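Local coordinates for protein molybdopterin adenylyltransferase (Pyrococcus furiosus, PDB 4LHB) that catalyses the adenylylation of molybdopterin with ATP, a step in the biosynthesis of the molybdenum cofactor, and assembles as a homohexamer, at residues C[37-43]-C[70-74]; C[65-69]-C[84-90]. One frame throughout, in Å; residues are numbered along the deposited sequence.

In the fold
Following the chain from its N terminus, strand 32-38 leads into segment 37-43, whose partner 70-74 comes after helix 51-60, at the end of strand 64-71 and just beyond it; interaction 1 closes that loop. Before it is closed, 65-69 has already passed, and this segment waits for 84-90 at the end of helix 75-87, where interaction 2 closes a shorter loop. The segments therefore alternate and the two loops cross. Their centres lie about 17 Å apart, and they meet where Thr37 N lies 3.1 Å from Lys69 O. Interaction 1 joins the two strand ends and sets helix 40-44 against strand 64-71; interaction 2 ties that strand to helix 75-87.

Interaction 1: residues C[37-43]-C[70-74]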
loop_
_atom_site.group_PDB
_atom_site.type_symbol
_atom_site.label_atom_id
_atom_site.label_comp_id
_atom_site.label_asym_id
_atom_site.label_seq_id
_atom_site.Cartn_x
_atom_site.Cartn_y
_atom_site.Cartn_z
ATOM N N THR C 37 -16.546 -20.316 -10.492
ATOM C CA THR C 37 -15.429 -20.679 -11.363
ATOM C C THR C 37 -15.244 -19.496 -12.320
ATOM O O THR C 37 -16.206 -18.998 -12.877
ATOM C CB THR C 37 -15.622 -22.056 -12.076
ATOM O OG1 THR C 37 -16.229 -21.870 -13.342
ATOM C CG2 THR C 37 -16.488 -22.964 -11.285
ATOM N N VAL C 38 -14.033 -18.981 -12.431
ATOM C CA VAL C 38 -13.808 -17.860 -13.327
ATOM C C VAL C 38 -13.011 -18.301 -14.578
ATOM O O VAL C 38 -11.847 -18.763 -14.488
ATOM C CB VAL C 38 -13.243 -16.606 -12.586
ATOM C CG1 VAL C 38 -13.454 -16.703 -11.061
ATOM C CG2 VAL C 38 -11.807 -16.323 -12.935
ATOM N N SER C 39 -13.682 -18.184 -15.739
ATOM C CA SER C 39 -13.192 -18.727 -17.020
ATOM C C SER C 39 -13.915 -18.087 -18.212
ATOM O O SER C 39 -15.137 -18.271 -18.387
ATOM C CB SER C 39 -13.419 -20.255 -17.100
ATOM O OG SER C 39 -12.741 -20.853 -18.226
ATOM N N ASP C 40 -13.163 -17.364 -19.041
ATOM C CA ASP C 40 -13.744 -16.787 -20.255
ATOM C C ASP C 40 -14.373 -17.913 -21.083
ATOM O O ASP C 40 -15.574 -17.864 -21.381
ATOM C CB ASP C 40 -12.705 -15.980 -21.040
ATOM C CG ASP C 40 -12.561 -14.544 -20.535
ATOM O OD1 ASP C 40 -11.533 -13.891 -20.816
ATOM O OD2 ASP C 40 -13.481 -14.033 -19.867
ATOM N N LYS C 41 -13.591 -18.952 -21.376
ATOM C CA LYS C 41 -14.093 -20.118 -22.153
ATOM C C LYS C 41 -15.315 -20.760 -21.476
ATOM O O LYS C 41 -16.372 -20.915 -22.094
ATOM C CB LYS C 41 -12.972 -21.143 -22.455
ATOM C CG LYS C 41 -11.974 -20.664 -23.544
ATOM C CD LYS C 41 -10.729 -21.557 -23.813
ATOM C CE LYS C 41 -9.759 -21.624 -22.614
ATOM N NZ LYS C 41 -8.294 -21.702 -22.931
ATOM N N GLY C 42 -15.201 -21.052 -20.187
ATOM C CA GLY C 42 -16.322 -21.611 -19.438
ATOM C C GLY C 42 -17.592 -20.780 -19.427
ATOM O O GLY C 42 -18.692 -21.309 -19.637
ATOM N N ALA C 43 -17.454 -19.482 -19.163
ATOM C CA ALA C 43 -18.623 -18.595 -19.116
ATOM C C ALA C 43 -19.378 -18.510 -20.464
ATOM O O ALA C 43 -20.533 -18.055 -20.495
ATOM C CB ALA C 43 -18.204 -17.199 -18.667
ATOM N N ILE C 70 -20.637 -19.503 -13.151
ATOM C CA ILE C 70 -19.427 -19.497 -13.995
ATOM C C ILE C 70 -19.415 -18.103 -14.490
ATOM O O ILE C 70 -20.432 -17.643 -14.987
ATOM C CB ILE C 70 -19.514 -20.410 -15.222
ATOM C CG1 ILE C 70 -20.061 -21.780 -14.812
ATOM C CG2 ILE C 70 -18.145 -20.593 -15.892
ATOM C CD1 ILE C 70 -19.279 -22.964 -15.397
ATOM N N VAL C 71 -18.309 -17.400 -14.314
ATOM C CA VAL C 71 -18.214 -15.995 -14.765
ATOM C C VAL C 71 -16.969 -15.798 -15.635
ATOM O O VAL C 71 -15.944 -16.462 -15.479
ATOM C CB VAL C 71 -18.192 -14.999 -13.567
ATOM C CG1 VAL C 71 -19.478 -15.080 -12.748
ATOM C CG2 VAL C 71 -16.949 -15.173 -12.678
ATOM N N PRO C 72 -17.033 -14.880 -16.566
ATOM C CA PRO C 72 -15.818 -14.575 -17.310
ATOM C C PRO C 72 -14.678 -14.027 -16.425
ATOM O O PRO C 72 -14.922 -13.611 -15.300
ATOM C CB PRO C 72 -16.282 -13.506 -18.289
ATOM C CG PRO C 72 -17.452 -12.913 -17.639
ATOM C CD PRO C 72 -18.143 -14.009 -16.929
ATOM N N ASP C 73 -13.456 -14.010 -16.950
ATOM C CA ASP C 73 -12.298 -13.495 -16.225
ATOM C C ASP C 73 -12.387 -11.991 -16.237
ATOM O O ASP C 73 -11.665 -11.327 -16.938
ATOM C CB ASP C 73 -10.977 -14.033 -16.826
ATOM C CG ASP C 73 -9.839 -14.266 -15.744
ATOM O OD1 ASP C 73 -8.925 -15.039 -16.105
ATOM O OD2 ASP C 73 -9.802 -13.716 -14.559
ATOM N N ASP C 74 -13.296 -11.456 -15.433
ATOM C CA ASP C 74 -13.717 -10.054 -15.475
ATOM C C ASP C 74 -14.011 -9.548 -14.030
ATOM O O ASP C 74 -14.905 -10.039 -13.349
ATOM C CB ASP C 74 -14.980 -9.959 -16.332
ATOM C CG ASP C 74 -15.564 -8.524 -16.414
ATOM O OD1 ASP C 74 -16.168 -8.039 -15.455
ATOM O OD2 ASP C 74 -15.446 -7.887 -17.466
#
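Ile70 lays its CG2 methyl against the hydroxyl of Thr37, with CG2 3.4 Å from OG1, and the same methyl reaches the backbone of Gly42 and Ala43. CG2 stands anti to the backbone N of Ile70 because chi1 is -47°. On the other face of the sheet, Val38 CB meets Val71 CG2 at 4.0 Å. The parallel pairing beneath these side chains uses two nearly straight bonds, Val71 N to Thr37 O (3.0 Å) and Ser39 N to Val71 O (2.9 Å).

Beyond the strands, Asp40 crosses Pro72 and Asp73 at about a right angle, and its OD2 accepts from Asp73 N at 2.9 Å, the donor standing above the carboxylate plane. With an alanine at Asp40, Asp73 N would probably lose this acceptor, and the Gln150 side chain of the second subunit one of its two. Ala43 CB packs on Pro72 CD at 3.6 Å, while Ser39 OG accepts from Gly42 N as the N-cap of the short helix.

Asp73 is the centre of an inverse gamma turn, after which Asp74 caps helix 75-87. Gln150 of the second subunit bonds both Asp40 OD2 and Asp73 O. The contact thus sits among loops at the C-terminal ends of neighbouring parallel strands 32-38 and 64-71 in the probable molybdopterin-binding domain, with Val78 of helix 75-87 packed on Val38 and Val71, and helix 40-44 lying beside Ile70 and Pro72.

Interaction 2: residues C[65-69]-C[84-90]; sequences HVYYK and EAIKSGA
Tyr67 and Glu84 supply the polar part of the contact, the phenol OH donating to Glu84 OE2 in a bond modelled at 2.5 Å, shorter than usual, so its exact length is doubtful. OE2 lies in the plane of the ring at its edge, and the carboxylate is turned 67° from that plane. Lys69 NZ approaches the same oxygen in a long salt bridge of 3.6 Å, a positive charge that probably favours the ionised carboxylate. The other oxygen, OE1, forms a salt bridge with Lys87 of the second subunit.

With CG anti to the backbone N (chi1 -173°), the Tyr67 ring extends along the helix, and the backbone of Ala85 covers one face, its N 3.7 Å above the ring plane. Ala85 CB adds a CH-pi contact, 4.2 Å from the Tyr67 ring centroid. The apolar remainder is small: Val66 CG2 touches Ala90 CB at 4.0 Å.

Within 84-90, Glu84 O takes both Ser88 N and Ser88 OG, which reach it from opposite faces of its plane. Gly89, at positive phi, is the C-prime residue of a Schellman motif, in which Ala90 N returns to Ala85 O.

Helix 75-87 packs here on strand 64-71 within the beta-alpha-beta crossover to strand 92-96, two places along past strand 32-38; Tyr67 faces its last turn and Val66 the turn that follows, whereas His65 and Tyr68 pack on helix 51-60.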
loop_
_atom_site.group_PDB
_atom_site.type_symbol
_atom_site.label_atom_id
_atom_site.label_comp_id
_atom_site.label_asym_id
_atom_site.label_seq_id
_atom_site.Cartn_x
_atom_site.Cartn_y
_atom_site.Cartn_z
ATOM N N HIS C 65 -24.394 -26.252 0.321
ATOM C CA HIS C 65 -24.091 -25.511 -0.922
ATOM C C HIS C 65 -25.172 -24.560 -1.197
ATOM O O HIS C 65 -26.277 -24.999 -1.367
ATOM C CB HIS C 65 -24.028 -26.500 -2.062
ATOM C CG HIS C 65 -23.854 -25.884 -3.428
ATOM N ND1 HIS C 65 -23.115 -24.763 -3.647
ATOM C CD2 HIS C 65 -24.302 -26.304 -4.671
ATOM C CE1 HIS C 65 -23.110 -24.495 -4.957
ATOM N NE2 HIS C 65 -23.834 -25.436 -5.577
ATOM N N VAL C 66 -24.903 -23.253 -1.243
ATOM C CA VAL C 66 -25.980 -22.269 -1.491
ATOM C C VAL C 66 -25.858 -21.441 -2.779
ATOM O O VAL C 66 -26.721 -20.626 -3.060
ATOM C CB VAL C 66 -26.125 -21.288 -0.304
ATOM C CG1 VAL C 66 -26.446 -22.059 0.961
ATOM C CG2 VAL C 66 -24.861 -20.432 -0.126
ATOM N N TYR C 67 -24.802 -21.628 -3.560
ATOM C CA TYR C 67 -24.540 -20.747 -4.719
ATOM C C TYR C 67 -23.473 -21.291 -5.618
ATOM O O TYR C 67 -22.431 -21.716 -5.149
ATOM C CB TYR C 67 -24.086 -19.364 -4.253
ATOM C CG TYR C 67 -23.961 -18.334 -5.351
ATOM C CD1 TYR C 67 -24.987 -17.447 -5.594
ATOM C CD2 TYR C 67 -22.804 -18.238 -6.154
ATOM C CE1 TYR C 67 -24.884 -16.491 -6.592
ATOM C CE2 TYR C 67 -22.708 -17.306 -7.155
ATOM C CZ TYR C 67 -23.754 -16.424 -7.365
ATOM O OH TYR C 67 -23.687 -15.429 -8.337
ATOM N N TYR C 68 -23.735 -21.226 -6.916
ATOM C CA TYR C 68 -22.759 -21.563 -7.974
ATOM C C TYR C 68 -22.953 -20.665 -9.237
ATOM O O TYR C 68 -24.090 -20.330 -9.597
ATOM C CB TYR C 68 -22.861 -23.021 -8.329
ATOM C CG TYR C 68 -22.083 -23.432 -9.527
ATOM C CD1 TYR C 68 -20.722 -23.296 -9.574
ATOM C CD2 TYR C 68 -22.722 -24.008 -10.619
ATOM C CE1 TYR C 68 -19.995 -23.704 -10.683
ATOM C CE2 TYR C 68 -22.020 -24.405 -11.741
ATOM C CZ TYR C 68 -20.657 -24.252 -11.775
ATOM O OH TYR C 68 -19.980 -24.693 -12.882
ATOM N N LYS C 69 -21.841 -20.239 -9.857
ATOM C CA LYS C 69 -21.889 -19.444 -11.073
ATOM C C LYS C 69 -20.572 -19.495 -11.805
ATOM O O LYS C 69 -19.512 -19.578 -11.158
ATOM C CB LYS C 69 -22.248 -18.013 -10.774
ATOM C CG LYS C 69 -22.465 -17.190 -12.034
ATOM C CD LYS C 69 -23.572 -16.155 -11.875
ATOM C CE LYS C 69 -23.444 -14.911 -12.779
ATOM N NZ LYS C 69 -24.116 -13.746 -12.105
ATOM N N GLU C 84 -23.140 -12.017 -4.404
ATOM C CA GLU C 84 -24.356 -12.792 -4.472
ATOM C C GLU C 84 -24.229 -14.061 -3.592
ATOM O O GLU C 84 -25.141 -14.398 -2.881
ATOM C CB GLU C 84 -24.679 -13.194 -5.914
ATOM C CG GLU C 84 -25.380 -12.126 -6.728
ATOM C CD GLU C 84 -25.820 -12.618 -8.105
ATOM O OE1 GLU C 84 -26.762 -12.023 -8.613
ATOM O OE2 GLU C 84 -25.235 -13.559 -8.681
ATOM N N ALA C 85 -23.107 -14.750 -3.688
ATOM C CA ALA C 85 -22.830 -15.870 -2.825
ATOM C C ALA C 85 -23.015 -15.425 -1.367
ATOM O O ALA C 85 -23.714 -16.068 -0.585
ATOM C CB ALA C 85 -21.412 -16.419 -3.063
ATOM N N ILE C 86 -22.436 -14.281 -1.021
ATOM C CA ILE C 86 -22.531 -13.801 0.319
ATOM C C ILE C 86 -23.972 -13.436 0.673
ATOM O O ILE C 86 -24.402 -13.712 1.764
ATOM C CB ILE C 86 -21.547 -12.652 0.588
ATOM C CG1 ILE C 86 -20.112 -13.154 0.568
ATOM C CG2 ILE C 86 -21.787 -12.008 1.935
ATOM C CD1 ILE C 86 -19.091 -12.026 0.494
ATOM N N LYS C 87 -24.707 -12.787 -0.210
ATOM C CA LYS C 87 -26.077 -12.387 0.128
ATOM C C LYS C 87 -26.933 -13.629 0.329
ATOM O O LYS C 87 -27.787 -13.642 1.191
ATOM C CB LYS C 87 -26.740 -11.508 -0.929
ATOM C CG LYS C 87 -27.979 -10.790 -0.410
ATOM C CD LYS C 87 -28.942 -10.432 -1.519
ATOM C CE LYS C 87 -30.224 -9.789 -0.986
ATOM N NZ LYS C 87 -30.299 -8.311 -1.173
ATOM N N SER C 88 -26.676 -14.683 -0.426
ATOM C CA SER C 88 -27.374 -15.945 -0.194
ATOM C C SER C 88 -27.059 -16.661 1.118
ATOM O O SER C 88 -27.426 -17.823 1.241
ATOM C CB SER C 88 -26.974 -16.915 -1.279
ATOM O OG SER C 88 -27.189 -16.292 -2.479
ATOM N N GLY C 89 -26.286 -16.027 2.008
ATOM C CA GLY C 89 -25.897 -16.573 3.300
ATOM C C GLY C 89 -24.611 -17.377 3.328
ATOM O O GLY C 89 -24.303 -17.980 4.365
ATOM N N ALA C 90 -23.831 -17.426 2.243
ATOM C CA ALA C 90 -22.526 -18.129 2.327
ATOM C C ALA C 90 -21.584 -17.536 3.372
ATOM O O ALA C 90 -21.442 -16.314 3.444
ATOM C CB ALA C 90 -21.816 -18.138 1.000
#